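Local atomic coordinates of phosphodiesterase (Salpingoeca rosetta, PDB entry 7CJ3), a protein that holds a covalently attached retinal inside a transmembrane bundle of helices of the bacteriorhodopsin-like family. Residues L238-F241 against L242-G246; S105-S108 against M109-N113; V259-Y262 against A263-G267; N44-A47 against S48-V51. All coordinates share one frame; numbering follows the deposited sequence.

All four contacts are local, each between neighbouring turns of one helix. None closes a long loop, and they follow one another along the chain without nesting or crossing. Interaction 4 comes first, at the start of short helix 45-54. Interaction 2 ends helix 86-111; its Asn113 reaches back to Ser48 of interaction 4 and so ties the two helix ends together. Interaction 1 ends helix 235-245, with Glu240 about 4 Å from the retinal at its nearest atoms. Interaction 3 lies on the next helix, 250-277, deep in the bundle. Its Lys265 carries the retinal, and its Asp261 meets Tyr106 of interaction 2, which joins helices 86-111 and 250-277.

Interaction 1: L238-F241 against L242-G246; sequences LVEF and LRRQG
Leu238 meets Leu242 one turn further along helix 235-245. Leu242 N is hydrogen-bonded to Leu238 O at 3.1 Å. The two side chains run side by side and point the same way, with Leu238 CD1 3.8 Å from Leu242 CD1. Val239 comes next. Its O accepts from Arg243 N, and its CG1 lies over one face of the Arg243 guanidinium, 4.3 Å from CZ. Val239 also packs on Met256 and Asn257 of helix 250-277. Glu240 carries the polar part of the contact. Its chain is bent at CB-CG (chi2 27°), which turns the carboxylate forward over the next turn. Glu240 OE2 forms a hydrogen-bonded salt bridge with Arg243 NH2, 2.7 Å. The donor comes on the syn side but 25° out of the carboxylate plane. Glu240 OE1 faces Arg244 NE in a weak, long salt bridge of 3.5 Å. The network continues from Arg243 NH1 to Glu254 of helix 250-277, and from Arg244 to Gly170 and Ser173 at the end of helix 153-173. Glu240 is about 4 Å from the retinal at the nearest atoms. Phe241 closes the segment. Gln245 CG sits over the middle of one ring face, 4.2 Å from the centroid, as a CH-pi contact. That placement is doubtful, because the same CG is modelled too near Phe241 O. Beyond Gln245 the helix stops. Gly246, with positive phi and two bonds back into the last turn, forms a Schellman motif at the helix C-terminus, just after the salt-bridge network.

Interaction 2: S105-S108 against M109-N113; sequences SYLS and MATLN
Met109 reaches back along helix 86-111 toward Ser105 and Tyr106. Its CB lies 3.6 Å from Tyr106 O. Its CG, beside the backbone N with chi1 at -73°, passes 3.5 Å from Ser105 O. The sulfur comes next and meets the Tyr106 ring obliquely, with SD 5.0 Å from the ring centroid. This is a Met-aromatic contact. The side chain also touches Tyr62 of helix 58-81 and Trp127. The contact thus lies where this helix packs against its neighbours in the bacteriorhodopsin-like bundle. Tyr106 has a second role there, since its hydroxyl is hydrogen-bonded to Asp261 in the retinal pocket. Further along, the helix runs out. Thr111 OG1 donates to Leu107 O at 2.7 Å. Its chi1 of 48° sets OG1 between the backbone N and the carbonyl carbon, and from there it comes in above the carbonyl plane, 43° out of it. The methyl of Thr111 turns to the surface leucine, with CG2 4.0 Å from Leu107 CD1. Thr111 N and Ala110 N make weak bonds to the same Leu107 O. Ser108 O serves two donors: Leu112 N at 2.8 Å and Thr111 N at 3.3 Å. The hydroxyl of Ser108 is engaged one turn back, at Ile104 O. Leu112 leaves the helical path, and its side chain packs on Ile40 of helix 17-41.

Interaction 3: V259-Y262 against A263-G267; sequences VADY and AAKVG. With RET (retinal), chain K; OLC ((2R)-2,3-dihydroxypropyl (9Z)-octadec-9-enoate), chain L.
Val259 to Gly267 is unbroken alpha-helix, with Val259 O, Ala260 O, Asp261 O and Tyr262 O each taking the N-H four residues on. Asp261 and Lys265 form the polar side. Asp261 CG is anti to the backbone N (chi1 -156°), which carries the carboxylate forward to the lysine. Lys265 NZ forms a hydrogen-bonded salt bridge with Asp261 OD1, 2.8 Å, and meets it nearly along its C-O axis. The same NZ is covalently joined to retinal C15 at 1.4 Å. Retinal C14 lies 3.2 Å from Asp261 OD1, so the same oxygen is close to both the lysine nitrogen and the retinal chain. The other oxygen, OD2, is hydrogen-bonded to the hydroxyl of Tyr106 and stands close to Glu133. Lys265 NZ has a weak bond to Glu133 too. Val266 CG2 lies over one face of the Tyr262 ring, 3.8 Å from the centroid, as a CH-pi contact; its detail is doubtful, because Val266 CG1 is modelled too close to the ring. The opposite face is covered by the OLC chain, with C17 3.6 Å from Tyr262 CG. Phe71 of the second subunit meets the Tyr262 ring edge-to-face, and Tyr262 of that subunit packs on it. One side of the helix faces the second subunit and a bound OLC. The other is a retinal pocket in which lysine bears the retinal beside carboxylates, consistent with the Schiff-base site of microbial rhodopsins.

Interaction 4: N44-A47 against S48-V51; sequences NPEA and SRRV
Glu46 OE2 lies over one face of the Arg50 guanidinium and at the edge of the Arg49 guanidinium. Above Arg50 it stands 3.4 Å from the plane, offset toward the rim near NH2. No N-H of Arg50 points at it, so this pairing is one of charges alone. Arg49 NH1 instead forms a hydrogen-bonded salt bridge with Glu46 OE2, 2.9 Å, meeting the syn lone pair of that oxygen, which lies 21° out of the guanidinium plane. The carboxylate and the Arg49 guanidinium stand almost at right angles, 85° apart. Glu46 CG is anti to the backbone N, and a bend at chi2 (64°) swings the carboxylate over the following turn. There it runs beside Arg49 and across Arg50. Both arginines touch crystal neighbours, so their poses may partly reflect the lattice. The helix begins at Asn44, the N-cap. Its OD1 takes a bond from Ala47 N at 3.3 Å, with the donor above the amide plane. Asn44 O accepts from Ser48 N at 3.1 Å. Ser48 OG lies near that oxygen too, but is also hydrogen-bonded to Asn113, just past helix 86-111. Ala47 and Val51 pack on Phe116. The chemistry is that of a surface helix start. One acid is shared by two arginines, so it can balance only part of their charge, and it probably suits the N-terminal end of the helix dipole.

Interaction 1: L238-F241 against L242-G246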
loop_
_atom_site.group_PDB
_atom_site.type_symbol
_atom_site.label_atom_id
_atom_site.label_comp_id
_atom_site.label_asym_id
_atom_site.label_seq_id
_atom_site.Cartn_x
_atom_site.Cartn_y
_atom_site.Cartn_z
ATOM N N LEU B 238 -16.498 6.643 13.860
ATOM C CA LEU B 238 -16.083 5.942 15.099
ATOM C C LEU B 238 -14.824 6.614 15.654
ATOM O O LEU B 238 -14.821 6.943 16.831
ATOM C CB LEU B 238 -15.859 4.456 14.810
ATOM C CG LEU B 238 -15.628 3.561 16.043
ATOM C CD1 LEU B 238 -16.608 3.853 17.173
ATOM C CD2 LEU B 238 -15.744 2.091 15.687
ATOM N N VAL B 239 -13.807 6.868 14.836
ATOM C CA VAL B 239 -12.564 7.539 15.317
ATOM C C VAL B 239 -12.916 8.902 15.920
ATOM O O VAL B 239 -12.432 9.210 17.028
ATOM C CB VAL B 239 -11.524 7.694 14.205
ATOM C CG1 VAL B 239 -10.329 8.506 14.702
ATOM C CG2 VAL B 239 -11.092 6.329 13.699
ATOM N N GLU B 240 -13.735 9.683 15.221
ATOM C CA GLU B 240 -14.088 11.059 15.643
ATOM C C GLU B 240 -14.803 10.999 17.007
ATOM O O GLU B 240 -14.372 11.705 17.939
ATOM C CB GLU B 240 -14.878 11.767 14.536
ATOM C CG GLU B 240 -14.418 13.209 14.279
ATOM C CD GLU B 240 -12.970 13.583 14.590
ATOM O OE1 GLU B 240 -12.677 14.017 15.735
ATOM O OE2 GLU B 240 -12.109 13.402 13.696
ATOM N N PHE B 241 -15.812 10.148 17.150
ATOM C CA PHE B 241 -16.571 9.939 18.413
ATOM C C PHE B 241 -15.636 9.644 19.588
ATOM O O PHE B 241 -15.728 10.329 20.608
ATOM C CB PHE B 241 -17.547 8.768 18.299
ATOM C CG PHE B 241 -18.378 8.605 19.537
ATOM C CD1 PHE B 241 -19.380 9.521 19.833
ATOM C CD2 PHE B 241 -18.129 7.577 20.436
ATOM C CE1 PHE B 241 -20.154 9.380 20.975
ATOM C CE2 PHE B 241 -18.876 7.459 21.601
ATOM C CZ PHE B 241 -19.893 8.358 21.861
ATOM N N LEU B 242 -14.782 8.631 19.439
ATOM C CA LEU B 242 -13.874 8.101 20.491
ATOM C C LEU B 242 -12.798 9.124 20.863
ATOM O O LEU B 242 -12.373 9.123 22.037
ATOM C CB LEU B 242 -13.215 6.825 19.975
ATOM C CG LEU B 242 -14.121 5.593 19.970
ATOM C CD1 LEU B 242 -13.495 4.442 19.191
ATOM C CD2 LEU B 242 -14.429 5.164 21.392
ATOM N N ARG B 243 -12.322 9.927 19.903
ATOM C CA ARG B 243 -11.240 10.901 20.173
ATOM C C ARG B 243 -11.835 12.142 20.860
ATOM O O ARG B 243 -11.260 12.604 21.880
ATOM C CB ARG B 243 -10.499 11.232 18.884
ATOM C CG ARG B 243 -9.284 12.117 19.128
ATOM C CD ARG B 243 -8.434 12.294 17.892
ATOM N NE ARG B 243 -9.168 12.647 16.685
ATOM C CZ ARG B 243 -8.745 12.450 15.437
ATOM N NH1 ARG B 243 -7.577 11.888 15.186
ATOM N NH2 ARG B 243 -9.531 12.806 14.434
ATOM N N ARG B 244 -12.958 12.648 20.352
ATOM C CA ARG B 244 -13.619 13.855 20.905
ATOM C C ARG B 244 -13.998 13.648 22.380
ATOM O O ARG B 244 -14.111 14.672 23.102
ATOM C CB ARG B 244 -14.862 14.208 20.084
ATOM C CG ARG B 244 -14.582 15.188 18.956
ATOM C CD ARG B 244 -15.793 15.644 18.185
ATOM N NE ARG B 244 -15.590 15.632 16.760
ATOM C CZ ARG B 244 -16.318 16.313 15.864
ATOM N NH1 ARG B 244 -17.328 17.083 16.240
ATOM N NH2 ARG B 244 -16.013 16.236 14.577
ATOM N N GLN B 245 -14.233 12.398 22.797
ATOM C CA GLN B 245 -14.731 12.035 24.161
ATOM C C GLN B 245 -13.548 11.797 25.109
ATOM O O GLN B 245 -13.749 11.863 26.310
ATOM C CB GLN B 245 -15.617 10.791 24.087
ATOM C CG GLN B 245 -16.847 10.943 23.202
ATOM C CD GLN B 245 -17.900 11.855 23.780
ATOM O OE1 GLN B 245 -18.729 12.419 23.074
ATOM N NE2 GLN B 245 -17.894 12.005 25.098
ATOM N N GLY B 246 -12.358 11.527 24.582
ATOM C CA GLY B 246 -11.124 11.417 25.375
ATOM C C GLY B 246 -10.680 9.989 25.581
ATOM O O GLY B 246 -9.789 9.801 26.407
#

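Interaction 2: S105-S108 against M109-N113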
loop_
_atom_site.group_PDB
_atom_site.type_symbol
_atom_site.label_atom_id
_atom_site.label_comp_id
_atom_site.label_asym_id
_atom_site.label_seq_id
_atom_site.Cartn_x
_atom_site.Cartn_y
_atom_site.Cartn_z
ATOM N N SER B 105 -2.890 14.720 -1.432
ATOM C CA SER B 105 -3.399 15.395 -0.210
ATOM C C SER B 105 -2.513 14.932 0.946
ATOM O O SER B 105 -2.057 15.773 1.752
ATOM C CB SER B 105 -4.865 15.188 0.059
ATOM O OG SER B 105 -5.549 14.818 -1.128
ATOM N N TYR B 106 -2.215 13.640 0.998
ATOM C CA TYR B 106 -1.429 13.084 2.127
ATOM C C TYR B 106 0.028 13.556 2.012
ATOM O O TYR B 106 0.582 13.901 3.070
ATOM C CB TYR B 106 -1.652 11.573 2.213
ATOM C CG TYR B 106 -2.896 11.199 2.983
ATOM C CD1 TYR B 106 -2.950 11.344 4.362
ATOM C CD2 TYR B 106 -4.014 10.681 2.344
ATOM C CE1 TYR B 106 -4.080 10.984 5.085
ATOM C CE2 TYR B 106 -5.155 10.320 3.055
ATOM C CZ TYR B 106 -5.197 10.464 4.439
ATOM O OH TYR B 106 -6.332 10.125 5.139
ATOM N N LEU B 107 0.601 13.629 0.797
ATOM C CA LEU B 107 1.979 14.157 0.565
ATOM C C LEU B 107 2.070 15.569 1.147
ATOM O O LEU B 107 3.056 15.851 1.840
ATOM C CB LEU B 107 2.315 14.171 -0.934
ATOM C CG LEU B 107 3.681 14.767 -1.306
ATOM C CD1 LEU B 107 4.821 14.116 -0.554
ATOM C CD2 LEU B 107 3.980 14.609 -2.781
ATOM N N SER B 108 1.056 16.390 0.860
ATOM C CA SER B 108 0.887 17.800 1.306
ATOM C C SER B 108 0.950 17.904 2.835
ATOM O O SER B 108 1.755 18.697 3.371
ATOM C CB SER B 108 -0.416 18.324 0.742
ATOM O OG SER B 108 -0.343 18.417 -0.667
ATOM N N MET B 109 0.143 17.088 3.511
ATOM C CA MET B 109 0.027 17.031 4.988
ATOM C C MET B 109 1.371 16.694 5.646
ATOM O O MET B 109 1.703 17.336 6.678
ATOM C CB MET B 109 -1.073 16.042 5.374
ATOM C CG MET B 109 -2.482 16.638 5.067
ATOM S SD MET B 109 -3.862 15.569 5.424
ATOM C CE MET B 109 -3.634 15.236 7.156
ATOM N N ALA B 110 2.154 15.803 5.042
ATOM C CA ALA B 110 3.488 15.369 5.533
ATOM C C ALA B 110 4.568 16.450 5.342
ATOM O O ALA B 110 5.459 16.498 6.201
ATOM C CB ALA B 110 3.901 14.081 4.837
ATOM N N THR B 111 4.525 17.226 4.244
ATOM C CA THR B 111 5.666 18.040 3.713
ATOM C C THR B 111 5.439 19.551 3.832
ATOM O O THR B 111 6.452 20.274 3.853
ATOM C CB THR B 111 5.991 17.779 2.224
ATOM O OG1 THR B 111 4.816 17.809 1.406
ATOM C CG2 THR B 111 6.739 16.471 2.016
ATOM N N LEU B 112 4.190 20.031 3.814
ATOM C CA LEU B 112 3.912 21.494 3.761
ATOM C C LEU B 112 3.263 21.946 5.070
ATOM O O LEU B 112 2.719 21.085 5.790
ATOM C CB LEU B 112 3.040 21.841 2.548
ATOM C CG LEU B 112 3.534 21.330 1.202
ATOM C CD1 LEU B 112 2.486 21.465 0.133
ATOM C CD2 LEU B 112 4.789 22.055 0.786
ATOM N N ASN B 113 3.422 23.245 5.360
ATOM C CA ASN B 113 2.715 24.018 6.419
ATOM C C ASN B 113 1.341 24.405 5.861
ATOM O O ASN B 113 1.288 25.288 4.955
ATOM C CB ASN B 113 3.508 25.248 6.857
ATOM C CG ASN B 113 4.885 24.886 7.351
ATOM O OD1 ASN B 113 5.042 24.317 8.416
ATOM N ND2 ASN B 113 5.900 25.169 6.560
#

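Interaction 3: V259-Y262 against A263-G267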
loop_
_atom_site.group_PDB
_atom_site.type_symbol
_atom_site.label_atom_id
_atom_site.label_comp_id
_atom_site.label_asym_id
_atom_site.label_seq_id
_atom_site.Cartn_x
_atom_site.Cartn_y
_atom_site.Cartn_z
ATOM N N VAL B 259 -5.241 4.370 7.833
ATOM C CA VAL B 259 -5.513 2.943 7.495
ATOM C C VAL B 259 -6.914 2.816 6.872
ATOM O O VAL B 259 -7.040 2.128 5.850
ATOM C CB VAL B 259 -5.338 2.029 8.731
ATOM C CG1 VAL B 259 -5.566 0.552 8.387
ATOM C CG2 VAL B 259 -3.961 2.204 9.374
ATOM N N ALA B 260 -7.922 3.459 7.471
ATOM C CA ALA B 260 -9.330 3.532 6.996
ATOM C C ALA B 260 -9.399 4.162 5.605
ATOM O O ALA B 260 -10.020 3.563 4.679
ATOM C CB ALA B 260 -10.145 4.361 7.960
ATOM N N ASP B 261 -8.809 5.351 5.463
ATOM C CA ASP B 261 -8.839 6.081 4.172
ATOM C C ASP B 261 -8.346 5.140 3.069
ATOM O O ASP B 261 -9.086 4.909 2.103
ATOM C CB ASP B 261 -7.998 7.349 4.222
ATOM C CG ASP B 261 -8.434 8.388 3.205
ATOM O OD1 ASP B 261 -9.223 8.042 2.305
ATOM O OD2 ASP B 261 -8.007 9.545 3.332
ATOM N N TYR B 262 -7.141 4.593 3.257
ATOM C CA TYR B 262 -6.474 3.672 2.318
ATOM C C TYR B 262 -7.387 2.472 2.062
ATOM O O TYR B 262 -7.656 2.163 0.879
ATOM C CB TYR B 262 -5.111 3.243 2.847
ATOM C CG TYR B 262 -4.411 2.321 1.881
ATOM C CD1 TYR B 262 -3.925 2.787 0.673
ATOM C CD2 TYR B 262 -4.284 0.970 2.145
ATOM C CE1 TYR B 262 -3.311 1.937 -0.234
ATOM C CE2 TYR B 262 -3.656 0.114 1.259
ATOM C CZ TYR B 262 -3.186 0.593 0.058
ATOM O OH TYR B 262 -2.589 -0.250 -0.832
ATOM N N ALA B 263 -7.833 1.815 3.142
ATOM C CA ALA B 263 -8.687 0.612 3.103
ATOM C C ALA B 263 -9.926 0.920 2.262
ATOM O O ALA B 263 -10.183 0.163 1.318
ATOM C CB ALA B 263 -9.067 0.198 4.498
ATOM N N ALA B 264 -10.649 2.001 2.572
ATOM C CA ALA B 264 -11.915 2.355 1.897
ATOM C C ALA B 264 -11.710 2.371 0.384
ATOM O O ALA B 264 -12.576 1.813 -0.341
ATOM C CB ALA B 264 -12.421 3.691 2.377
ATOM N N LYS B 265 -10.606 2.967 -0.073
ATOM C CA LYS B 265 -10.343 3.211 -1.515
ATOM C C LYS B 265 -9.772 1.955 -2.177
ATOM O O LYS B 265 -10.341 1.540 -3.195
ATOM C CB LYS B 265 -9.481 4.466 -1.677
ATOM C CG LYS B 265 -10.177 5.669 -1.049
ATOM C CD LYS B 265 -9.633 6.989 -1.493
ATOM C CE LYS B 265 -10.593 8.141 -1.326
ATOM N NZ LYS B 265 -10.837 8.439 0.097
ATOM N N VAL B 266 -8.705 1.345 -1.664
ATOM C CA VAL B 266 -8.035 0.238 -2.418
ATOM C C VAL B 266 -8.900 -1.020 -2.353
ATOM O O VAL B 266 -8.757 -1.903 -3.240
ATOM C CB VAL B 266 -6.627 -0.054 -1.904
ATOM C CG1 VAL B 266 -5.748 1.193 -2.007
ATOM C CG2 VAL B 266 -6.677 -0.609 -0.487
ATOM N N GLY B 267 -9.751 -1.099 -1.332
ATOM C CA GLY B 267 -10.791 -2.129 -1.227
ATOM C C GLY B 267 -11.617 -2.212 -2.496
ATOM O O GLY B 267 -11.904 -3.337 -2.896
HETATM C C1 RET K . -17.289 12.475 9.897
HETATM C C2 RET K . -17.921 13.471 10.872
HETATM C C3 RET K . -18.725 12.853 11.927
HETATM C C4 RET K . -19.816 11.983 11.341
HETATM C C5 RET K . -19.446 11.248 10.082
HETATM C C6 RET K . -18.242 11.362 9.471
HETATM C C7 RET K . -17.909 10.436 8.379
HETATM C C8 RET K . -16.811 10.449 7.524
HETATM C C9 RET K . -16.615 9.691 6.332
HETATM C C10 RET K . -15.465 9.833 5.516
HETATM C C11 RET K . -15.057 9.039 4.437
HETATM C C12 RET K . -13.882 9.084 3.695
HETATM C C13 RET K . -13.537 8.298 2.582
HETATM C C14 RET K . -12.364 8.536 1.890
HETATM C C15 RET K . -12.115 8.203 0.490
HETATM C C16 RET K . -16.869 13.331 8.688
HETATM C C17 RET K . -16.026 11.895 10.560
HETATM C C18 RET K . -20.584 10.378 9.591
HETATM C C19 RET K . -17.625 8.677 5.886
HETATM C C20 RET K . -14.463 7.186 2.194
HETATM C C18 OLC L . -1.793 0.583 3.877
HETATM C C10 OLC L . -0.625 4.107 10.489
HETATM C C9 OLC L . -0.545 3.022 11.281
HETATM C C17 OLC L . -1.608 2.084 4.084
HETATM C C11 OLC L . 0.251 4.359 9.285
HETATM C C8 OLC L . 0.474 1.955 10.956
HETATM C C24 OLC L . 5.992 5.891 20.691
HETATM C C16 OLC L . -0.199 2.301 4.492
HETATM C C12 OLC L . -0.703 4.698 8.207
HETATM C C7 OLC L . 0.281 0.771 11.848
HETATM C C15 OLC L . -0.018 1.773 5.916
HETATM C C13 OLC L . -0.336 4.058 6.907
HETATM C C6 OLC L . 0.400 1.187 13.308
HETATM C C14 OLC L . -0.686 2.600 7.014
HETATM C C5 OLC L . 1.709 1.793 13.750
HETATM C C4 OLC L . 1.379 3.045 14.507
HETATM C C3 OLC L . 2.640 3.591 15.167
HETATM C C2 OLC L . 3.120 2.733 16.320
HETATM C C21 OLC L . 4.524 4.277 19.618
HETATM C C1 OLC L . 3.280 3.635 17.511
HETATM C C22 OLC L . 5.672 5.222 19.333
HETATM O O19 OLC L . 2.490 4.569 17.632
HETATM O O25 OLC L . 6.639 7.172 20.543
HETATM O O23 OLC L . 6.794 4.516 18.686
HETATM O O20 OLC L . 4.356 3.413 18.490
#

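Interaction 4: N44-A47 against S48-V51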
loop_
_atom_site.group_PDB
_atom_site.type_symbol
_atom_site.label_atom_id
_atom_site.label_comp_id
_atom_site.label_asym_id
_atom_site.label_seq_id
_atom_site.Cartn_x
_atom_site.Cartn_y
_atom_site.Cartn_z
ATOM N N ASN B 44 -0.008 29.094 9.435
ATOM C CA ASN B 44 0.896 29.625 10.493
ATOM C C ASN B 44 1.989 28.574 10.720
ATOM O O ASN B 44 1.748 27.552 11.380
ATOM C CB ASN B 44 0.120 29.957 11.782
ATOM C CG ASN B 44 0.976 30.541 12.888
ATOM O OD1 ASN B 44 2.185 30.317 12.984
ATOM N ND2 ASN B 44 0.324 31.198 13.824
ATOM N N PRO B 45 3.204 28.779 10.163
ATOM C CA PRO B 45 4.292 27.795 10.213
ATOM C C PRO B 45 4.796 27.435 11.618
ATOM O O PRO B 45 5.168 26.294 11.809
ATOM C CB PRO B 45 5.455 28.466 9.468
ATOM C CG PRO B 45 4.802 29.500 8.594
ATOM C CD PRO B 45 3.591 29.954 9.375
ATOM N N GLU B 46 4.838 28.411 12.530
ATOM C CA GLU B 46 5.228 28.224 13.957
ATOM C C GLU B 46 4.217 27.270 14.624
ATOM O O GLU B 46 4.622 26.431 15.456
ATOM C CB GLU B 46 5.264 29.585 14.667
ATOM C CG GLU B 46 5.827 29.525 16.074
ATOM C CD GLU B 46 7.291 29.109 16.117
ATOM O OE1 GLU B 46 8.087 29.710 15.382
ATOM O OE2 GLU B 46 7.610 28.150 16.836
ATOM N N ALA B 47 2.939 27.396 14.261
ATOM C CA ALA B 47 1.832 26.549 14.746
ATOM C C ALA B 47 2.059 25.114 14.262
ATOM O O ALA B 47 2.033 24.229 15.138
ATOM C CB ALA B 47 0.491 27.102 14.298
ATOM N N SER B 48 2.295 24.886 12.959
ATOM C CA SER B 48 2.468 23.512 12.412
ATOM C C SER B 48 3.742 22.885 12.968
ATOM O O SER B 48 3.718 21.680 13.243
ATOM C CB SER B 48 2.366 23.373 10.942
ATOM O OG SER B 48 2.406 24.614 10.300
ATOM N N ARG B 49 4.803 23.661 13.165
ATOM C CA ARG B 49 6.076 23.182 13.771
ATOM C C ARG B 49 5.771 22.604 15.166
ATOM O O ARG B 49 6.283 21.509 15.474
ATOM C CB ARG B 49 7.097 24.325 13.775
ATOM C CG ARG B 49 8.465 24.004 14.354
ATOM C CD ARG B 49 8.845 25.130 15.308
ATOM N NE ARG B 49 10.204 25.045 15.830
ATOM C CZ ARG B 49 10.668 25.721 16.893
ATOM N NH1 ARG B 49 9.890 26.537 17.582
ATOM N NH2 ARG B 49 11.924 25.576 17.273
ATOM N N ARG B 50 4.947 23.287 15.964
ATOM C CA ARG B 50 4.584 22.880 17.353
ATOM C C ARG B 50 3.669 21.643 17.332
ATOM O O ARG B 50 3.803 20.790 18.247
ATOM C CB ARG B 50 3.965 24.038 18.141
ATOM C CG ARG B 50 4.979 25.104 18.533
ATOM C CD ARG B 50 5.004 25.403 20.021
ATOM N NE ARG B 50 6.032 26.406 20.273
ATOM C CZ ARG B 50 5.936 27.693 19.952
ATOM N NH1 ARG B 50 4.837 28.168 19.390
ATOM N NH2 ARG B 50 6.944 28.513 20.205
ATOM N N VAL B 51 2.778 21.544 16.341
ATOM C CA VAL B 51 1.838 20.396 16.186
ATOM C C VAL B 51 2.658 19.145 15.914
ATOM O O VAL B 51 2.421 18.124 16.617
ATOM C CB VAL B 51 0.781 20.632 15.095
ATOM C CG1 VAL B 51 0.144 19.338 14.635
ATOM C CG2 VAL B 51 -0.304 21.575 15.590
#